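Local atomic coordinates of GCN5-related N-acetyltransferase (Brucella abortus, PDB entry 7N1L), a protein that probably transfers acyl groups such as acetyl, as a member of the GCN5-related N-acetyltransferase (GNAT) family, and is named for acetylating ribosomal-protein alanine. Residues R152-Y155 / E156-A160; H108-V111 / H112-H115. One frame throughout, in Å; residues are numbered along the deposited sequence.

Interaction 1: R152-Y155 / E156-A160; sequences RKLY and EQIAA
The side chains of Arg152 and Glu156, one helical turn apart, lie side by side and point the same way, their guanidinium and carboxylate planes 82° apart, with no salt bridge between them. What the carboxylate meets is the aliphatic part of the arginine: OE1 of Glu156 lies 3.8 Å from CG of Arg152. The nearest charged approach, Arg152 NE to Glu156 OE1, is 4.9 Å, so any attraction is probably diffuse. The guanidinium has another partner, since NH1 of Arg152 is hydrogen-bonded to the carbonyl of Arg146. With chi1 at 55°, the glutamate chain starts between its own N and carbonyl carbon and runs extended along the preceding turn, bringing CG of Glu156 to 3.1 Å from O of Arg152. The ring of Tyr155 points away from this turn and is buried against Leu142, Ala144, Val106 and Ile109.

On another side of the helix, CD1 of Ile158 lies 3.8 Å from CG of Leu154, the two branched chains crossing at a slant and both touching Ile125.

The backbone beneath changes character along its length. Glu156 N bonds to Arg152 O at 3.1 Å in a nearly straight alpha-helical link (N-H...O 167°). One residue on, Gln157 N turns to Leu154 O at 3.0 Å, a three-residue step. Tyr155 O then takes two donors, Ala159 N at 2.9 Å and Ile158 N at 3.0 Å, the latter from above the carbonyl plane. Such tightening, with three- and four-residue bonds sharing an acceptor, is characteristic of a helix's C-terminal turn; here it ends the GNAT helix that follows strand 137-144 and leads into Ala160, which extends the sheet antiparallel into the second subunit.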
loop_
_atom_site.group_PDB
_atom_site.type_symbol
_atom_site.label_atom_id
_atom_site.label_comp_id
_atom_site.label_asym_id
_atom_site.label_seq_id
_atom_site.Cartn_x
_atom_site.Cartn_y
_atom_site.Cartn_z
ATOM N N ARG A 152 -11.312 -5.444 -10.742
ATOM C CA ARG A 152 -10.944 -4.828 -12.021
ATOM C C ARG A 152 -12.166 -4.347 -12.791
ATOM O O ARG A 152 -12.181 -3.228 -13.326
ATOM C CB ARG A 152 -10.141 -5.805 -12.889
ATOM C CG ARG A 152 -9.913 -5.258 -14.312
ATOM C CD ARG A 152 -8.873 -6.060 -15.132
ATOM N NE ARG A 152 -9.407 -7.336 -15.592
ATOM C CZ ARG A 152 -9.279 -8.486 -14.940
ATOM N NH1 ARG A 152 -8.644 -8.560 -13.765
ATOM N NH2 ARG A 152 -9.811 -9.586 -15.467
ATOM N N LYS A 153 -13.193 -5.192 -12.892
ATOM C CA LYS A 153 -14.360 -4.804 -13.681
ATOM C C LYS A 153 -15.038 -3.568 -13.099
ATOM O O LYS A 153 -15.566 -2.736 -13.849
ATOM C CB LYS A 153 -15.343 -5.982 -13.793
ATOM C CG LYS A 153 -14.916 -6.973 -14.885
ATOM C CD LYS A 153 -15.958 -8.056 -15.148
ATOM C CE LYS A 153 -17.224 -7.508 -15.825
ATOM N NZ LYS A 153 -16.993 -7.034 -17.244
ATOM N N LEU A 154 -15.009 -3.417 -11.779
ATOM C CA LEU A 154 -15.571 -2.218 -11.172
ATOM C C LEU A 154 -14.664 -1.013 -11.395
ATOM O O LEU A 154 -15.123 0.042 -11.852
ATOM C CB LEU A 154 -15.810 -2.452 -9.681
ATOM C CG LEU A 154 -16.144 -1.206 -8.851
ATOM C CD1 LEU A 154 -17.505 -0.633 -9.261
ATOM C CD2 LEU A 154 -16.089 -1.521 -7.329
ATOM N N TYR A 155 -13.364 -1.150 -11.080
ATOM C CA TYR A 155 -12.480 0.017 -11.073
ATOM C C TYR A 155 -12.356 0.646 -12.448
ATOM O O TYR A 155 -12.321 1.879 -12.579
ATOM C CB TYR A 155 -11.098 -0.375 -10.564
ATOM C CG TYR A 155 -11.100 -0.930 -9.162
ATOM C CD1 TYR A 155 -12.131 -0.624 -8.254
ATOM C CD2 TYR A 155 -10.101 -1.800 -8.748
ATOM C CE1 TYR A 155 -12.114 -1.153 -6.948
ATOM C CE2 TYR A 155 -10.093 -2.320 -7.488
ATOM C CZ TYR A 155 -11.096 -2.005 -6.577
ATOM O OH TYR A 155 -11.020 -2.561 -5.292
ATOM N N GLU A 156 -12.290 -0.171 -13.490
ATOM C CA GLU A 156 -12.059 0.446 -14.791
ATOM C C GLU A 156 -13.244 1.284 -15.226
ATOM O O GLU A 156 -13.072 2.155 -16.072
ATOM C CB GLU A 156 -11.631 -0.599 -15.853
ATOM C CG GLU A 156 -12.564 -1.762 -16.025
ATOM C CD GLU A 156 -11.997 -2.911 -16.871
ATOM O OE1 GLU A 156 -10.775 -2.934 -17.185
ATOM O OE2 GLU A 156 -12.805 -3.795 -17.234
ATOM N N GLN A 157 -14.415 1.093 -14.623
ATOM C CA GLN A 157 -15.559 1.940 -14.939
ATOM C C GLN A 157 -15.648 3.181 -14.072
ATOM O O GLN A 157 -16.290 4.150 -14.476
ATOM C CB GLN A 157 -16.894 1.191 -14.745
ATOM C CG GLN A 157 -17.063 -0.066 -15.539
ATOM C CD GLN A 157 -16.889 0.191 -17.001
ATOM O OE1 GLN A 157 -17.349 1.203 -17.513
ATOM N NE2 GLN A 157 -16.211 -0.717 -17.687
ATOM N N ILE A 158 -15.059 3.172 -12.880
ATOM C CA ILE A 158 -15.265 4.258 -11.930
ATOM C C ILE A 158 -13.997 5.027 -11.602
ATOM O O ILE A 158 -14.073 5.991 -10.841
ATOM C CB ILE A 158 -15.911 3.741 -10.629
ATOM C CG1 ILE A 158 -14.921 2.882 -9.857
ATOM C CG2 ILE A 158 -17.198 2.949 -10.935
ATOM C CD1 ILE A 158 -15.438 2.483 -8.502
ATOM N N ALA A 159 -12.841 4.658 -12.151
ATOM C CA ALA A 159 -11.606 5.344 -11.794
ATOM C C ALA A 159 -10.685 5.435 -13.002
ATOM O O ALA A 159 -10.867 4.751 -14.013
ATOM C CB ALA A 159 -10.873 4.654 -10.642
ATOM N N ALA A 160 -9.678 6.292 -12.877
ATOM C CA ALA A 160 -8.689 6.479 -13.924
ATOM C C ALA A 160 -7.624 5.401 -13.846
ATOM O O ALA A 160 -7.251 4.950 -12.761
ATOM C CB ALA A 160 -8.035 7.859 -13.798
#

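Interaction 2: H108-V111 / H112-H115; sequences HIYV and HHDH
Val111 and His115 touch across the turn that ends strand 101-111, and one methyl of the valine does most of the touching. With CG1 anti to the valine's own N (chi1 174°), that methyl leans along the chain and comes within 3.6 Å of O of His115. The same carbon lies 3.4 Å from O of His112, while CB of His115 closes more loosely on it at 4.2 Å. The imidazole of His115 takes no share in this; its ND1 is hydrogen-bonded to Lys118 NZ.

Tyr110 extends beside the next residues, and its ring meets the backbone rather than an imidazole, CE2 standing 4.0 Å from N of His112. Its hydroxyl reaches toward His113, though no hydrogen bond joins them. The two neighbouring imidazoles are nearly parallel, their planes about 11° apart, but offset so that rim meets rim: ND1 of His113 sits 3.7 Å above the ring plane of His112, and CE1 of His112 lies over one face of the His113 ring.

His112 also supplies the polar contacts of the turn. Its ND1 accepts the N-H of Asp114 at 2.8 Å, from a donor tilted only 17° out of the ring plane, which limits rotation of the imidazole. Its carbonyl O receives N of His115 at 3.0 Å, closing a type I beta turn over His113 and Asp114.

Arg116 donates to the carbonyl of Val111 and more weakly to that of His112. Arg116 opens an Arg-x-x-Gly-x-Ala sequence, consistent with the GNAT loop that binds the coenzyme A pyrophosphate. Strand 84-96 pairs with this segment as far as His112, through Val86. Helix 120-129 receives Val111 on Ala121 and His115 on Ile120, while helix 38-52 meets Tyr110 and His112.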
loop_
_atom_site.group_PDB
_atom_site.type_symbol
_atom_site.label_atom_id
_atom_site.label_comp_id
_atom_site.label_asym_id
_atom_site.label_seq_id
_atom_site.Cartn_x
_atom_site.Cartn_y
_atom_site.Cartn_z
ATOM N N HIS A 108 -8.318 -4.986 -1.781
ATOM C CA HIS A 108 -9.233 -6.110 -1.678
ATOM C C HIS A 108 -10.660 -5.615 -1.539
ATOM O O HIS A 108 -10.982 -4.865 -0.612
ATOM C CB HIS A 108 -8.876 -6.988 -0.472
ATOM C CG HIS A 108 -7.433 -7.377 -0.407
ATOM N ND1 HIS A 108 -6.885 -8.341 -1.228
ATOM C CD2 HIS A 108 -6.420 -6.918 0.367
ATOM C CE1 HIS A 108 -5.600 -8.475 -0.944
ATOM N NE2 HIS A 108 -5.293 -7.617 0.011
ATOM N N ILE A 109 -11.520 -6.106 -2.424
ATOM C CA ILE A 109 -12.946 -5.843 -2.371
ATOM C C ILE A 109 -13.636 -7.152 -2.691
ATOM O O ILE A 109 -13.093 -7.986 -3.422
ATOM C CB ILE A 109 -13.361 -4.719 -3.340
ATOM C CG1 ILE A 109 -14.785 -4.253 -3.037
ATOM C CG2 ILE A 109 -13.125 -5.133 -4.821
ATOM C CD1 ILE A 109 -15.072 -2.859 -3.543
ATOM N N TYR A 110 -14.796 -7.375 -2.062
ATOM C CA TYR A 110 -15.513 -8.627 -2.258
ATOM C C TYR A 110 -16.981 -8.455 -1.894
ATOM O O TYR A 110 -17.306 -7.912 -0.831
ATOM C CB TYR A 110 -14.906 -9.747 -1.416
ATOM C CG TYR A 110 -15.572 -11.077 -1.639
ATOM C CD1 TYR A 110 -15.352 -11.772 -2.798
ATOM C CD2 TYR A 110 -16.418 -11.641 -0.690
ATOM C CE1 TYR A 110 -15.955 -12.981 -3.033
ATOM C CE2 TYR A 110 -17.012 -12.870 -0.900
ATOM C CZ TYR A 110 -16.769 -13.532 -2.083
ATOM O OH TYR A 110 -17.347 -14.744 -2.369
ATOM N N VAL A 111 -17.855 -8.980 -2.751
ATOM C CA VAL A 111 -19.293 -9.036 -2.508
ATOM C C VAL A 111 -19.725 -10.493 -2.593
ATOM O O VAL A 111 -19.389 -11.190 -3.560
ATOM C CB VAL A 111 -20.085 -8.181 -3.515
ATOM C CG1 VAL A 111 -21.608 -8.386 -3.326
ATOM C CG2 VAL A 111 -19.707 -6.706 -3.391
ATOM N N HIS A 112 -20.486 -10.935 -1.593
ATOM C CA HIS A 112 -21.037 -12.286 -1.577
ATOM C C HIS A 112 -21.742 -12.561 -2.893
ATOM O O HIS A 112 -22.411 -11.688 -3.438
ATOM C CB HIS A 112 -22.009 -12.395 -0.411
ATOM C CG HIS A 112 -22.619 -13.741 -0.229
ATOM N ND1 HIS A 112 -23.569 -14.253 -1.084
ATOM C CD2 HIS A 112 -22.468 -14.654 0.758
ATOM C CE1 HIS A 112 -23.948 -15.444 -0.657
ATOM N NE2 HIS A 112 -23.308 -15.704 0.468
ATOM N N HIS A 113 -21.576 -13.777 -3.410
ATOM C CA HIS A 113 -22.048 -14.100 -4.754
ATOM C C HIS A 113 -23.570 -14.073 -4.888
ATOM O O HIS A 113 -24.074 -13.989 -6.016
ATOM C CB HIS A 113 -21.501 -15.461 -5.199
ATOM C CG HIS A 113 -21.816 -16.581 -4.259
ATOM N ND1 HIS A 113 -21.279 -16.662 -2.990
ATOM C CD2 HIS A 113 -22.611 -17.671 -4.402
ATOM C CE1 HIS A 113 -21.732 -17.750 -2.389
ATOM N NE2 HIS A 113 -22.541 -18.381 -3.226
ATOM N N ASP A 114 -24.318 -14.168 -3.790
ATOM C CA ASP A 114 -25.781 -14.051 -3.870
ATOM C C ASP A 114 -26.252 -12.609 -3.858
ATOM O O ASP A 114 -27.458 -12.365 -3.845
ATOM C CB ASP A 114 -26.455 -14.789 -2.713
ATOM C CG ASP A 114 -26.357 -16.279 -2.851
ATOM O OD1 ASP A 114 -26.391 -16.766 -4.001
ATOM O OD2 ASP A 114 -26.213 -16.958 -1.813
ATOM N N HIS A 115 -25.336 -11.656 -3.835
ATOM C CA HIS A 115 -25.702 -10.253 -3.733
ATOM C C HIS A 115 -25.037 -9.429 -4.823
ATOM O O HIS A 115 -24.900 -8.212 -4.681
ATOM C CB HIS A 115 -25.411 -9.732 -2.314
ATOM C CG HIS A 115 -26.296 -10.377 -1.273
ATOM N ND1 HIS A 115 -27.543 -9.880 -0.953
ATOM C CD2 HIS A 115 -26.143 -11.503 -0.534
ATOM C CE1 HIS A 115 -28.109 -10.656 -0.040
ATOM N NE2 HIS A 115 -27.284 -11.654 0.221
#

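In the fold
Both contacts are local and lie mainly at the surface, each where a regular element ends: interaction 1 at the close of helix 150-158, interaction 2 at the close of strand 101-111. Their inward residues meet in the interior, Tyr155 OH packing 3.4 Å from CG2 of Ile109, and both lean on helix 120-129. The chemistry follows the setting. In 152-160 a chain of backbone bonds carries the turn, with side chains adding mostly apolar packing; in 108-115 no hydrogen bond joins the two segments, and a histidine ring and an arginine fasten the loop. Interaction 1 reaches the subunit interface with several residues, interaction 2 with His108 alone, and 108-115 leads on to the probable cofactor loop.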